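Local coordinates for protein N-acetylglucosaminidase (PDB 6INX) that probably hydrolyses glycosidic bonds next to N-acetylglucosamine units, as an N-acetylglucosaminidase of glycoside hydrolase family 18, at residues 22-27 with 57-62; 51-56 with 101-106; 85-90 with 131-136; 162-167 with 218-223; 199-204 with 211-216. All blocks are in the same frame, centred on the assembly; numbering follows the deposited sequence.

How the contacts relate
All five contacts belong to one family 18 TIM barrel. Contacts 1 and 2 share helix 53-59 at the N-terminal ends of the early strands; their centres lie about 12 Å apart and they touch, Leu24 packing on Leu56. Contact 3, about 23 Å from contact 2 between centres, joins the helices before and after strand 105-109, which contact 2 leads into. The family's DxxDxDxE signature runs along that strand and just past it; in relatives its last residue is the catalytic glutamate. Contacts 4 and 5 share helix 213-222, their centres about 14 Å apart; Ile211 meets Leu219. Contact 4 lies across the chain's centre from contacts 1 and 2, about 33 Å and 32 Å away between centres.

Contact 1: 22-27 with 57-62; sequences EELKKL and KRENPD
Asn60 carries this contact by donating from ND2 to the carbonyl O of Leu24 over 2.8 Å. The acceptor lies close to the plane of the asparagine amide, but the donor stands about 40° above the carbonyl plane of Leu24, so the bond misses the lone pairs. The same ND2 gives a second hydrogen to a water at 3.0 Å, and that water donates to Leu27 O at 2.7 Å, tying the amide to both ends of the Leu24 to Leu27 beta turn. Beside this polar centre, methyl CD1 of Leu24 reaches Glu59 OE2 at 3.4 Å, and the bent chain of Lys25 brings its CE within 3.2 Å of Glu59 O.

What fixes the amide is an Asx turn: OD1 of Asn60 accepts from Asp62 N at 3.0 Å. With CG anti to its own backbone N (chi1 -178°), Asn60 extends its amide toward the turn just where helix 53-59 ends. Further out, Lys26 bridges to Glu22 and also to Asp336. Leu24 and Leu27 both lean on Leu63, and Leu27 touches Leu335 of helix 333-341. The contact thus joins the ends of helices 21-24 and 53-59, just before the adjacent parallel strands 29-38 and 64-70.

Contact 2: 51-56 with 101-106; sequences KLLPEL and YALDGV
Leu53 and Leu103 make the tight, buried side of this contact: CD1 of Leu53 meets CD2 of Leu103 at 3.6 Å, the two chains slanting across one another. Both also rest on Ile32 of strand 29-38. Next to them the methyl of Ala102 sits against the start of helix 53-59, its CB 3.9 Å from Leu53 CB and equally 3.9 Å from Pro54 CD. Ala102 is the centre of an inverse gamma turn; its CB points at the helix, and Leu103 follows with its side chain against strands 29-38 and 64-70.

Toward solvent the fit slackens. Lys51 starts off pointing away, then doubles back so that its CD comes to the edge of the Tyr101 ring, near the ring plane, 4.2 Å from CE1. This is aliphatic contact at a surface where Lys51 is exposed.

Immediately beyond, Asp104 pairs with Arg150 and accepts from the backbone N of Ile65. The arrangement is that of an alpha-beta loop at the N-terminal end of a TIM-barrel strand; here Asp104 begins the DxxDxDxE signature of family 18.

Contact 3: 85-90 with 131-136; sequences AGRQAM and TLLLRT
Arg87 lies across the helix of Leu132 and Leu133. Its CD comes to 3.6 Å from Leu132 CB, and the bend at chi3 (-64°) turns the guanidinium so that Leu132 CD1 sits over the centre of one face, 3.9 Å above the plane. A water at the guanidinium edge accepts from NE at 2.8 Å and donates to Thr136 OG1 at 2.6 Å. That hydroxyl passes its own hydrogen to Leu132 O, while NH1 and NH2 are taken by Ala81 O and Glu84.

Gln88 starts outward and curls back, bringing NE2 to 3.6 Å from Thr136 CG2; this amide nitrogen also donates to Glu84. One turn on from Arg87, Met90 sets CB against Leu133 CD1 at 3.7 Å.

The segment axes come within 8.7 Å and diverge by 40°, broadly in the same direction. They are neighbours in the outer layer of the barrel: Leu133 rests on Leu108 of strand 105-109, Met90 meets helix 77-81 and strand 41-43, and Leu134 reaches helix 170-173.

Contact 4: 162-167 with 218-223; sequences QYYIDG and NLFVRA
Ile165 against Phe220 is the centre of an apolar helix-to-helix contact between 162-166, the short helix following strand 153-159, and the C-terminal part of helix 213-222. The segments run nearly alongside each other, their axes 10.2 Å apart at closest and only 18° from parallel, and side chains from both helices fill the space between them.

In a CH-pi contact, CD1 of Ile165 stands over the middle of the Phe220 ring, 3.6 Å from its centroid and just 3° off the ring normal. CG1 lies beside the backbone N (chi1 -58°), which carries CD1 out to the ring, and there it also meets Ala223 CB at 3.8 Å. Tyr164 comes to the edge of the same ring: its CD1 lies 3.7 Å from Phe220 CZ, near the phenylalanine plane.

Toward the start of segment 162-167, Leu219 spreads its two methyls over Gln162, with CD2 3.4 Å from OE1. The amide is held by its other atom, NE2 donating to Asp166 OD1 at 2.9 Å within the amide's own plane, though it meets the carboxylate from above its plane. OD2 of Asp166 forms a salt bridge with Arg210 of the second subunit. Inward, Tyr164 and Phe220 both rest on Ala158 of strand 153-159, and Met170 of helix 170-173 touches Tyr164, Ile165 and Phe220.

Contact 5: 199-204 with 211-216; sequences TNLYTG and ISVDAS
Ser212 is the N-cap of helix 213-222, and loop 199-204 completes the cap by supplying acceptors to the first turn. Val213 N donates to Asn200 O at 2.8 Å and Asp214 N to Leu201 O at 2.9 Å, each nearly along the C=O axis. The next amide, Ala215 N, is taken by Ser212 OG at 3.0 Å, so three successive helix-start N-H groups all have acceptors. With chi1 at 64° the serine hydroxyl sits between its own N and carbonyl carbon, and there it hands its hydrogen to Thr203 OG1 at 2.9 Å; Thr203 OG1 is hydrogen-bonded in turn to Arg210 O.

Asn200 ND2 spends its hydrogens on two carbonyls: Ile211 O at 3.3 Å, met in plane on a lone pair, and Tyr202 O at 2.8 Å, approached from well above the carbonyl plane. Ile211 O has a second donor in Arg188. Around this polar core, Leu201 packs CD1 against Val213 CG1.

Asp214 divides its carboxylate. OD1 bonds to the Tyr312 hydroxyl of helix 303-316; OD2, lying in plane at the edge of the Tyr202 ring, accepts at 2.9 Å from a water that itself accepts from Thr203 N at 3.0 Å.

Contact 1: 22-27 with 57-62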
# COMPACT_ATOMS: atom_id res chain seq x y z
N GLU A 22 -40.60 4.22 5.89
CA GLU A 22 -40.16 4.49 4.53
C GLU A 22 -38.71 4.08 4.31
O GLU A 22 -38.37 3.51 3.26
CB GLU A 22 -40.37 5.97 4.18
CG GLU A 22 -39.40 6.48 3.12
CD GLU A 22 -39.85 7.78 2.46
OE1 GLU A 22 -40.56 8.57 3.12
OE2 GLU A 22 -39.49 8.00 1.29
N GLU A 23 -37.84 4.34 5.29
CA GLU A 23 -36.44 3.92 5.17
C GLU A 23 -36.31 2.41 5.24
O GLU A 23 -35.53 1.81 4.49
CB GLU A 23 -35.61 4.56 6.29
CG GLU A 23 -35.52 6.08 6.24
CD GLU A 23 -34.84 6.65 7.47
OE1 GLU A 23 -34.95 6.04 8.56
OE2 GLU A 23 -34.20 7.71 7.36
N LEU A 24 -37.06 1.77 6.14
CA LEU A 24 -36.97 0.33 6.31
C LEU A 24 -37.35 -0.40 5.03
O LEU A 24 -36.78 -1.46 4.73
CB LEU A 24 -37.86 -0.13 7.47
CG LEU A 24 -37.39 0.33 8.86
CD1 LEU A 24 -38.52 0.24 9.89
CD2 LEU A 24 -36.19 -0.48 9.31
N LYS A 25 -38.29 0.14 4.26
CA LYS A 25 -38.72 -0.52 3.03
C LYS A 25 -37.68 -0.42 1.93
O LYS A 25 -37.76 -1.17 0.95
CB LYS A 25 -40.05 0.08 2.55
CG LYS A 25 -41.24 -0.28 3.42
CD LYS A 25 -42.12 -1.33 2.75
CE LYS A 25 -43.24 -1.79 3.68
NZ LYS A 25 -43.82 -3.10 3.28
N LYS A 26 -36.71 0.48 2.06
CA LYS A 26 -35.65 0.62 1.08
C LYS A 26 -34.47 -0.30 1.33
O LYS A 26 -33.64 -0.48 0.44
CB LYS A 26 -35.17 2.08 1.03
CG LYS A 26 -36.27 3.04 0.59
CD LYS A 26 -35.82 4.49 0.60
CE LYS A 26 -37.00 5.41 0.30
NZ LYS A 26 -36.65 6.85 0.51
N LEU A 27 -34.37 -0.87 2.53
CA LEU A 27 -33.28 -1.76 2.89
C LEU A 27 -33.70 -3.22 2.75
O LEU A 27 -34.86 -3.58 2.95
CB LEU A 27 -32.88 -1.50 4.35
CG LEU A 27 -32.39 -0.09 4.66
CD1 LEU A 27 -32.32 0.14 6.16
CD2 LEU A 27 -31.04 0.14 4.02
N LYS A 57 -39.29 -5.44 11.98
CA LYS A 57 -39.61 -6.54 11.08
C LYS A 57 -41.07 -6.49 10.65
O LYS A 57 -41.40 -6.87 9.53
CB LYS A 57 -39.31 -7.88 11.74
CG LYS A 57 -37.84 -8.12 12.01
CD LYS A 57 -37.63 -9.56 12.47
CE LYS A 57 -36.74 -10.33 11.51
NZ LYS A 57 -37.30 -10.38 10.13
N ARG A 58 -41.96 -6.05 11.55
CA ARG A 58 -43.36 -5.90 11.18
C ARG A 58 -43.53 -4.84 10.09
O ARG A 58 -44.33 -5.02 9.16
CB ARG A 58 -44.18 -5.55 12.42
CG ARG A 58 -45.69 -5.46 12.19
CD ARG A 58 -46.46 -5.51 13.52
NE ARG A 58 -46.22 -6.78 14.21
CZ ARG A 58 -46.92 -7.89 14.00
NH1 ARG A 58 -47.92 -7.89 13.11
NH2 ARG A 58 -46.63 -9.00 14.66
N GLU A 59 -42.76 -3.76 10.16
CA GLU A 59 -42.86 -2.69 9.17
C GLU A 59 -42.33 -3.10 7.80
O GLU A 59 -42.83 -2.62 6.78
CB GLU A 59 -42.15 -1.43 9.68
CG GLU A 59 -42.91 -0.70 10.78
CD GLU A 59 -42.10 0.41 11.42
OE1 GLU A 59 -41.90 0.37 12.65
OE2 GLU A 59 -41.65 1.32 10.70
N ASN A 60 -41.30 -3.95 7.76
CA ASN A 60 -40.83 -4.54 6.50
C ASN A 60 -40.53 -6.01 6.73
O ASN A 60 -39.42 -6.38 7.13
CB ASN A 60 -39.59 -3.82 5.95
CG ASN A 60 -39.13 -4.41 4.62
OD1 ASN A 60 -39.75 -5.34 4.09
ND2 ASN A 60 -38.04 -3.88 4.08
N PRO A 61 -41.50 -6.89 6.47
CA PRO A 61 -41.28 -8.32 6.74
C PRO A 61 -40.22 -8.97 5.87
O PRO A 61 -39.82 -10.10 6.17
CB PRO A 61 -42.67 -8.94 6.51
CG PRO A 61 -43.63 -7.79 6.62
CD PRO A 61 -42.89 -6.60 6.09
N ASP A 62 -39.75 -8.30 4.81
CA ASP A 62 -38.68 -8.82 3.97
C ASP A 62 -37.30 -8.45 4.48
O ASP A 62 -36.30 -8.88 3.90
CB ASP A 62 -38.85 -8.31 2.53
CG ASP A 62 -40.06 -8.91 1.84
OD1 ASP A 62 -40.55 -9.97 2.29
OD2 ASP A 62 -40.53 -8.32 0.84
O HOH W 1 -36.73 -4.97 1.60

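Contact 2: 51-56 with 101-106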
# COMPACT_ATOMS: atom_id res chain seq x y z
N LYS A 51 -35.04 -4.52 21.78
CA LYS A 51 -36.46 -4.82 21.91
C LYS A 51 -37.29 -4.19 20.80
O LYS A 51 -38.46 -4.58 20.63
CB LYS A 51 -37.00 -4.35 23.27
CG LYS A 51 -36.39 -5.06 24.46
CD LYS A 51 -36.36 -6.56 24.27
CE LYS A 51 -36.62 -7.29 25.59
NZ LYS A 51 -36.39 -6.40 26.77
N LEU A 52 -36.72 -3.26 20.03
CA LEU A 52 -37.41 -2.63 18.92
C LEU A 52 -37.47 -3.51 17.68
O LEU A 52 -38.23 -3.21 16.75
CB LEU A 52 -36.73 -1.30 18.58
CG LEU A 52 -37.39 -0.33 17.60
CD1 LEU A 52 -38.81 0.01 18.04
CD2 LEU A 52 -36.55 0.93 17.43
N LEU A 53 -36.70 -4.60 17.63
CA LEU A 53 -36.57 -5.36 16.39
C LEU A 53 -37.87 -5.97 15.87
O LEU A 53 -38.10 -5.88 14.65
CB LEU A 53 -35.44 -6.39 16.51
CG LEU A 53 -34.07 -5.85 16.90
CD1 LEU A 53 -33.04 -6.97 16.81
CD2 LEU A 53 -33.66 -4.65 16.04
N PRO A 54 -38.73 -6.59 16.69
CA PRO A 54 -40.00 -7.10 16.14
C PRO A 54 -40.81 -6.05 15.40
O PRO A 54 -41.41 -6.37 14.37
CB PRO A 54 -40.72 -7.63 17.38
CG PRO A 54 -39.61 -8.05 18.30
CD PRO A 54 -38.53 -7.02 18.09
N GLU A 55 -40.86 -4.81 15.90
CA GLU A 55 -41.62 -3.78 15.21
C GLU A 55 -40.98 -3.40 13.88
O GLU A 55 -41.68 -3.13 12.90
CB GLU A 55 -41.79 -2.55 16.10
CG GLU A 55 -42.40 -1.33 15.39
CD GLU A 55 -43.85 -1.55 14.97
OE1 GLU A 55 -44.08 -1.98 13.81
OE2 GLU A 55 -44.77 -1.30 15.78
N LEU A 56 -39.64 -3.38 13.84
CA LEU A 56 -38.97 -3.10 12.57
C LEU A 56 -39.29 -4.18 11.55
O LEU A 56 -39.54 -3.89 10.37
CB LEU A 56 -37.46 -2.99 12.78
CG LEU A 56 -36.97 -1.92 13.77
CD1 LEU A 56 -35.44 -1.86 13.77
CD2 LEU A 56 -37.57 -0.56 13.46
N TYR A 101 -33.26 -12.53 20.91
CA TYR A 101 -33.76 -11.34 20.24
C TYR A 101 -34.20 -11.70 18.83
O TYR A 101 -33.89 -12.78 18.31
CB TYR A 101 -32.68 -10.25 20.18
CG TYR A 101 -32.24 -9.79 21.54
CD1 TYR A 101 -33.09 -9.04 22.34
CD2 TYR A 101 -30.98 -10.11 22.03
CE1 TYR A 101 -32.70 -8.61 23.59
CE2 TYR A 101 -30.58 -9.69 23.28
CZ TYR A 101 -31.45 -8.94 24.06
OH TYR A 101 -31.07 -8.51 25.31
N ALA A 102 -34.91 -10.77 18.20
CA ALA A 102 -35.44 -10.98 16.86
C ALA A 102 -34.36 -10.72 15.82
O ALA A 102 -34.53 -9.90 14.91
CB ALA A 102 -36.66 -10.08 16.61
N LEU A 103 -33.23 -11.39 15.98
CA LEU A 103 -32.11 -11.28 15.06
C LEU A 103 -32.14 -12.44 14.09
O LEU A 103 -32.47 -13.57 14.46
CB LEU A 103 -30.79 -11.30 15.84
CG LEU A 103 -30.54 -10.07 16.71
CD1 LEU A 103 -29.45 -10.33 17.75
CD2 LEU A 103 -30.15 -8.89 15.82
N ASP A 104 -31.80 -12.16 12.83
CA ASP A 104 -31.79 -13.18 11.79
C ASP A 104 -30.43 -13.80 11.58
O ASP A 104 -30.31 -14.76 10.82
CB ASP A 104 -32.31 -12.59 10.48
CG ASP A 104 -33.73 -12.10 10.60
OD1 ASP A 104 -34.58 -12.90 11.07
OD2 ASP A 104 -34.02 -10.93 10.27
N GLY A 105 -29.40 -13.29 12.24
CA GLY A 105 -28.08 -13.87 12.09
C GLY A 105 -27.02 -12.92 12.62
O GLY A 105 -27.32 -11.93 13.29
N VAL A 106 -25.78 -13.24 12.26
CA VAL A 106 -24.61 -12.54 12.77
C VAL A 106 -23.72 -12.14 11.61
O VAL A 106 -23.49 -12.92 10.68
CB VAL A 106 -23.82 -13.43 13.76
CG1 VAL A 106 -22.48 -12.80 14.14
CG2 VAL A 106 -24.66 -13.69 15.00

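Contact 3: 85-90 with 131-136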
# COMPACT_ATOMS: atom_id res chain seq x y z
N ALA A 85 -12.45 -24.65 22.17
CA ALA A 85 -13.41 -24.18 23.17
C ALA A 85 -13.90 -22.78 22.84
O ALA A 85 -15.10 -22.50 22.95
CB ALA A 85 -12.76 -24.19 24.55
N GLY A 86 -12.99 -21.89 22.44
CA GLY A 86 -13.39 -20.53 22.12
C GLY A 86 -14.23 -20.44 20.86
O GLY A 86 -15.14 -19.62 20.79
N ARG A 87 -13.93 -21.29 19.87
CA ARG A 87 -14.76 -21.31 18.66
C ARG A 87 -16.16 -21.83 18.97
O ARG A 87 -17.15 -21.28 18.48
CB ARG A 87 -14.09 -22.15 17.57
CG ARG A 87 -12.79 -21.54 17.08
CD ARG A 87 -12.17 -22.32 15.93
NE ARG A 87 -11.76 -23.68 16.28
CZ ARG A 87 -10.53 -24.05 16.63
NH1 ARG A 87 -9.55 -23.16 16.72
NH2 ARG A 87 -10.28 -25.33 16.88
N GLN A 88 -16.26 -22.86 19.82
CA GLN A 88 -17.58 -23.32 20.25
C GLN A 88 -18.31 -22.26 21.07
O GLN A 88 -19.53 -22.11 20.96
CB GLN A 88 -17.44 -24.61 21.06
CG GLN A 88 -16.92 -25.82 20.30
CD GLN A 88 -17.90 -26.32 19.25
OE1 GLN A 88 -19.11 -26.08 19.34
NE2 GLN A 88 -17.37 -27.02 18.24
N ALA A 89 -17.58 -21.53 21.92
CA ALA A 89 -18.22 -20.49 22.72
C ALA A 89 -18.79 -19.39 21.84
O ALA A 89 -19.90 -18.90 22.09
CB ALA A 89 -17.23 -19.92 23.74
N MET A 90 -18.04 -18.97 20.82
CA MET A 90 -18.55 -17.97 19.89
C MET A 90 -19.79 -18.48 19.18
O MET A 90 -20.76 -17.73 19.01
CB MET A 90 -17.49 -17.63 18.84
CG MET A 90 -16.34 -16.78 19.38
SD MET A 90 -16.83 -15.11 19.82
CE MET A 90 -16.97 -14.36 18.19
N THR A 131 -11.17 -19.58 9.47
CA THR A 131 -12.00 -20.53 8.75
C THR A 131 -12.69 -21.48 9.72
O THR A 131 -13.89 -21.75 9.59
CB THR A 131 -11.13 -21.34 7.79
OG1 THR A 131 -10.43 -20.44 6.93
CG2 THR A 131 -12.01 -22.27 6.95
N LEU A 132 -11.94 -22.00 10.69
CA LEU A 132 -12.52 -22.90 11.69
C LEU A 132 -13.60 -22.20 12.51
O LEU A 132 -14.63 -22.79 12.83
CB LEU A 132 -11.44 -23.45 12.62
CG LEU A 132 -10.29 -24.21 11.96
CD1 LEU A 132 -9.24 -24.59 12.99
CD2 LEU A 132 -10.82 -25.44 11.22
N LEU A 133 -13.35 -20.95 12.89
CA LEU A 133 -14.34 -20.19 13.65
C LEU A 133 -15.65 -20.05 12.88
O LEU A 133 -16.74 -20.29 13.43
CB LEU A 133 -13.77 -18.82 14.02
CG LEU A 133 -14.75 -17.82 14.65
CD1 LEU A 133 -15.21 -18.32 16.01
CD2 LEU A 133 -14.18 -16.39 14.75
N LEU A 134 -15.57 -19.62 11.62
CA LEU A 134 -16.78 -19.42 10.83
C LEU A 134 -17.49 -20.73 10.55
O LEU A 134 -18.72 -20.78 10.54
CB LEU A 134 -16.44 -18.70 9.52
CG LEU A 134 -15.96 -17.26 9.69
CD1 LEU A 134 -15.43 -16.70 8.38
CD2 LEU A 134 -17.09 -16.40 10.21
N ARG A 135 -16.74 -21.80 10.31
CA ARG A 135 -17.36 -23.11 10.12
C ARG A 135 -18.15 -23.51 11.35
O ARG A 135 -19.31 -23.95 11.26
CB ARG A 135 -16.28 -24.16 9.82
CG ARG A 135 -16.86 -25.56 9.61
CD ARG A 135 -15.79 -26.63 9.45
NE ARG A 135 -14.72 -26.23 8.55
CZ ARG A 135 -13.79 -27.06 8.09
NH1 ARG A 135 -13.81 -28.34 8.44
NH2 ARG A 135 -12.84 -26.61 7.28
N THR A 136 -17.56 -23.32 12.54
CA THR A 136 -18.22 -23.72 13.78
C THR A 136 -19.45 -22.86 14.04
O THR A 136 -20.49 -23.36 14.49
CB THR A 136 -17.22 -23.58 14.93
OG1 THR A 136 -16.08 -24.40 14.66
CG2 THR A 136 -17.84 -24.01 16.25
O HOH W 2 -13.94 -25.43 15.76
O HOH W 3 -21.07 -25.68 17.05

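Contact 4: 162-167 with 218-223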
# COMPACT_ATOMS: atom_id res chain seq x y z
N GLN A 162 -4.94 -6.28 -0.35
CA GLN A 162 -4.18 -7.52 -0.42
C GLN A 162 -3.94 -8.12 0.96
O GLN A 162 -3.95 -9.34 1.12
CB GLN A 162 -2.85 -7.29 -1.13
CG GLN A 162 -2.04 -8.55 -1.37
CD GLN A 162 -2.65 -9.47 -2.41
OE1 GLN A 162 -2.96 -9.04 -3.52
NE2 GLN A 162 -2.81 -10.74 -2.06
N TYR A 163 -3.66 -7.28 1.96
CA TYR A 163 -3.39 -7.81 3.30
C TYR A 163 -4.48 -8.77 3.75
O TYR A 163 -4.20 -9.77 4.42
CB TYR A 163 -3.23 -6.67 4.32
CG TYR A 163 -4.49 -5.86 4.56
CD1 TYR A 163 -4.75 -4.70 3.84
CD2 TYR A 163 -5.44 -6.27 5.50
CE1 TYR A 163 -5.91 -3.97 4.05
CE2 TYR A 163 -6.61 -5.54 5.70
CZ TYR A 163 -6.83 -4.40 4.97
OH TYR A 163 -7.98 -3.67 5.16
N TYR A 164 -5.74 -8.47 3.41
CA TYR A 164 -6.83 -9.27 3.96
C TYR A 164 -6.86 -10.65 3.32
O TYR A 164 -7.06 -11.67 4.01
CB TYR A 164 -8.18 -8.57 3.78
CG TYR A 164 -9.28 -9.25 4.57
CD1 TYR A 164 -10.02 -10.28 4.00
CD2 TYR A 164 -9.53 -8.89 5.89
CE1 TYR A 164 -11.02 -10.93 4.71
CE2 TYR A 164 -10.53 -9.53 6.63
CZ TYR A 164 -11.26 -10.55 6.03
OH TYR A 164 -12.25 -11.19 6.74
N ILE A 165 -6.63 -10.71 2.00
CA ILE A 165 -6.48 -11.98 1.30
C ILE A 165 -5.34 -12.78 1.90
O ILE A 165 -5.46 -14.00 2.11
CB ILE A 165 -6.25 -11.70 -0.20
CG1 ILE A 165 -7.41 -10.89 -0.79
CG2 ILE A 165 -6.03 -13.01 -0.96
CD1 ILE A 165 -8.73 -11.63 -0.79
N ASP A 166 -4.22 -12.12 2.20
CA ASP A 166 -3.05 -12.81 2.71
C ASP A 166 -3.27 -13.34 4.12
O ASP A 166 -2.58 -14.28 4.52
CB ASP A 166 -1.83 -11.88 2.71
CG ASP A 166 -1.38 -11.49 1.30
OD1 ASP A 166 -1.84 -12.14 0.33
OD2 ASP A 166 -0.56 -10.57 1.17
N GLY A 167 -4.20 -12.77 4.88
CA GLY A 167 -4.47 -13.22 6.23
C GLY A 167 -5.64 -14.16 6.37
O GLY A 167 -6.00 -14.51 7.51
N ASN A 218 -11.84 -7.68 -7.79
CA ASN A 218 -10.98 -8.57 -8.54
C ASN A 218 -10.12 -9.45 -7.62
O ASN A 218 -9.96 -10.65 -7.87
CB ASN A 218 -10.13 -7.76 -9.52
CG ASN A 218 -10.94 -7.28 -10.71
OD1 ASN A 218 -12.03 -7.77 -10.97
ND2 ASN A 218 -10.40 -6.30 -11.43
N LEU A 219 -9.56 -8.87 -6.55
CA LEU A 219 -8.77 -9.67 -5.60
C LEU A 219 -9.61 -10.79 -4.99
O LEU A 219 -9.16 -11.94 -4.89
CB LEU A 219 -8.24 -8.77 -4.48
CG LEU A 219 -7.09 -7.81 -4.76
CD1 LEU A 219 -6.78 -7.02 -3.50
CD2 LEU A 219 -5.88 -8.57 -5.25
N PHE A 220 -10.82 -10.47 -4.54
CA PHE A 220 -11.64 -11.46 -3.87
C PHE A 220 -12.17 -12.51 -4.84
O PHE A 220 -12.28 -13.69 -4.48
CB PHE A 220 -12.76 -10.78 -3.09
CG PHE A 220 -12.31 -10.26 -1.74
CD1 PHE A 220 -12.54 -11.01 -0.60
CD2 PHE A 220 -11.61 -9.06 -1.63
CE1 PHE A 220 -12.09 -10.56 0.64
CE2 PHE A 220 -11.17 -8.61 -0.38
CZ PHE A 220 -11.42 -9.36 0.75
N VAL A 221 -12.52 -12.11 -6.07
CA VAL A 221 -12.92 -13.10 -7.07
C VAL A 221 -11.78 -14.07 -7.35
O VAL A 221 -11.97 -15.29 -7.38
CB VAL A 221 -13.38 -12.39 -8.36
CG1 VAL A 221 -13.58 -13.41 -9.48
CG2 VAL A 221 -14.66 -11.63 -8.10
N ARG A 222 -10.57 -13.53 -7.55
CA ARG A 222 -9.42 -14.39 -7.81
C ARG A 222 -9.08 -15.27 -6.62
O ARG A 222 -8.52 -16.36 -6.80
CB ARG A 222 -8.22 -13.54 -8.24
CG ARG A 222 -8.33 -13.15 -9.69
CD ARG A 222 -7.41 -12.03 -10.11
NE ARG A 222 -8.03 -11.32 -11.23
CZ ARG A 222 -8.14 -10.00 -11.31
NH1 ARG A 222 -7.64 -9.23 -10.35
NH2 ARG A 222 -8.72 -9.44 -12.37
N ALA A 223 -9.41 -14.82 -5.41
CA ALA A 223 -9.20 -15.61 -4.21
C ALA A 223 -10.26 -16.69 -4.03
O ALA A 223 -10.12 -17.54 -3.15
CB ALA A 223 -9.13 -14.70 -2.98

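Contact 5: 199-204 with 211-216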
# COMPACT_ATOMS: atom_id res chain seq x y z
N THR A 199 -12.89 5.74 -0.88
CA THR A 199 -13.97 4.83 -1.22
C THR A 199 -14.21 4.84 -2.73
O THR A 199 -15.34 4.79 -3.21
CB THR A 199 -15.20 5.12 -0.34
OG1 THR A 199 -16.19 4.10 -0.50
CG2 THR A 199 -15.79 6.51 -0.60
N ASN A 200 -13.11 4.83 -3.49
CA ASN A 200 -13.17 5.01 -4.94
C ASN A 200 -13.56 3.74 -5.68
O ASN A 200 -13.03 2.66 -5.43
CB ASN A 200 -11.81 5.48 -5.47
CG ASN A 200 -10.64 4.59 -5.04
OD1 ASN A 200 -10.51 4.21 -3.86
ND2 ASN A 200 -9.75 4.28 -5.99
N LEU A 201 -14.47 3.90 -6.65
CA LEU A 201 -14.86 2.79 -7.50
C LEU A 201 -13.67 2.24 -8.30
O LEU A 201 -13.45 1.03 -8.33
CB LEU A 201 -15.99 3.24 -8.44
CG LEU A 201 -16.50 2.14 -9.36
CD1 LEU A 201 -16.95 0.93 -8.56
CD2 LEU A 201 -17.64 2.67 -10.23
N TYR A 202 -12.91 3.11 -8.98
CA TYR A 202 -11.79 2.65 -9.80
C TYR A 202 -10.48 3.28 -9.34
O TYR A 202 -10.45 4.36 -8.75
CB TYR A 202 -11.98 3.00 -11.28
CG TYR A 202 -13.16 2.35 -11.96
CD1 TYR A 202 -13.17 1.00 -12.27
CD2 TYR A 202 -14.28 3.10 -12.29
CE1 TYR A 202 -14.27 0.42 -12.90
CE2 TYR A 202 -15.37 2.53 -12.91
CZ TYR A 202 -15.36 1.20 -13.22
OH TYR A 202 -16.46 0.65 -13.84
N THR A 203 -9.39 2.59 -9.65
CA THR A 203 -8.05 3.09 -9.34
C THR A 203 -7.66 4.18 -10.33
O THR A 203 -7.92 4.07 -11.53
CB THR A 203 -7.05 1.93 -9.40
OG1 THR A 203 -7.46 0.93 -8.46
CG2 THR A 203 -5.64 2.40 -9.05
N GLY A 204 -7.07 5.25 -9.82
CA GLY A 204 -6.68 6.38 -10.64
C GLY A 204 -5.21 6.40 -11.01
O GLY A 204 -4.35 5.96 -10.25
N ILE A 211 -5.41 0.46 -4.67
CA ILE A 211 -6.68 -0.19 -4.32
C ILE A 211 -7.87 0.67 -4.75
O ILE A 211 -7.76 1.89 -4.95
CB ILE A 211 -6.70 -0.52 -2.82
CG1 ILE A 211 -7.79 -1.56 -2.47
CG2 ILE A 211 -6.89 0.75 -2.00
CD1 ILE A 211 -7.66 -2.90 -3.19
N SER A 212 -9.01 0.01 -4.92
CA SER A 212 -10.27 0.60 -5.34
C SER A 212 -11.33 -0.48 -5.16
O SER A 212 -10.99 -1.64 -4.89
CB SER A 212 -10.22 1.06 -6.80
OG SER A 212 -10.05 -0.04 -7.68
N VAL A 213 -12.60 -0.11 -5.31
CA VAL A 213 -13.66 -1.13 -5.33
C VAL A 213 -13.36 -2.18 -6.39
O VAL A 213 -13.38 -3.39 -6.13
CB VAL A 213 -15.04 -0.49 -5.60
CG1 VAL A 213 -16.08 -1.60 -5.87
CG2 VAL A 213 -15.48 0.43 -4.48
N ASP A 214 -13.06 -1.72 -7.61
CA ASP A 214 -12.82 -2.63 -8.72
C ASP A 214 -11.63 -3.55 -8.43
O ASP A 214 -11.70 -4.76 -8.64
CB ASP A 214 -12.61 -1.78 -9.98
CG ASP A 214 -12.30 -2.59 -11.22
OD1 ASP A 214 -13.06 -3.52 -11.56
OD2 ASP A 214 -11.29 -2.24 -11.88
N ALA A 215 -10.53 -2.98 -7.93
CA ALA A 215 -9.37 -3.83 -7.64
C ALA A 215 -9.66 -4.80 -6.50
O ALA A 215 -9.18 -5.94 -6.52
CB ALA A 215 -8.14 -2.97 -7.31
N SER A 216 -10.45 -4.37 -5.51
CA SER A 216 -10.79 -5.24 -4.38
C SER A 216 -11.67 -6.40 -4.83
O SER A 216 -11.39 -7.56 -4.48
CB SER A 216 -11.47 -4.41 -3.28
OG SER A 216 -11.82 -5.22 -2.17
O HOH W 4 -9.52 -0.04 -11.12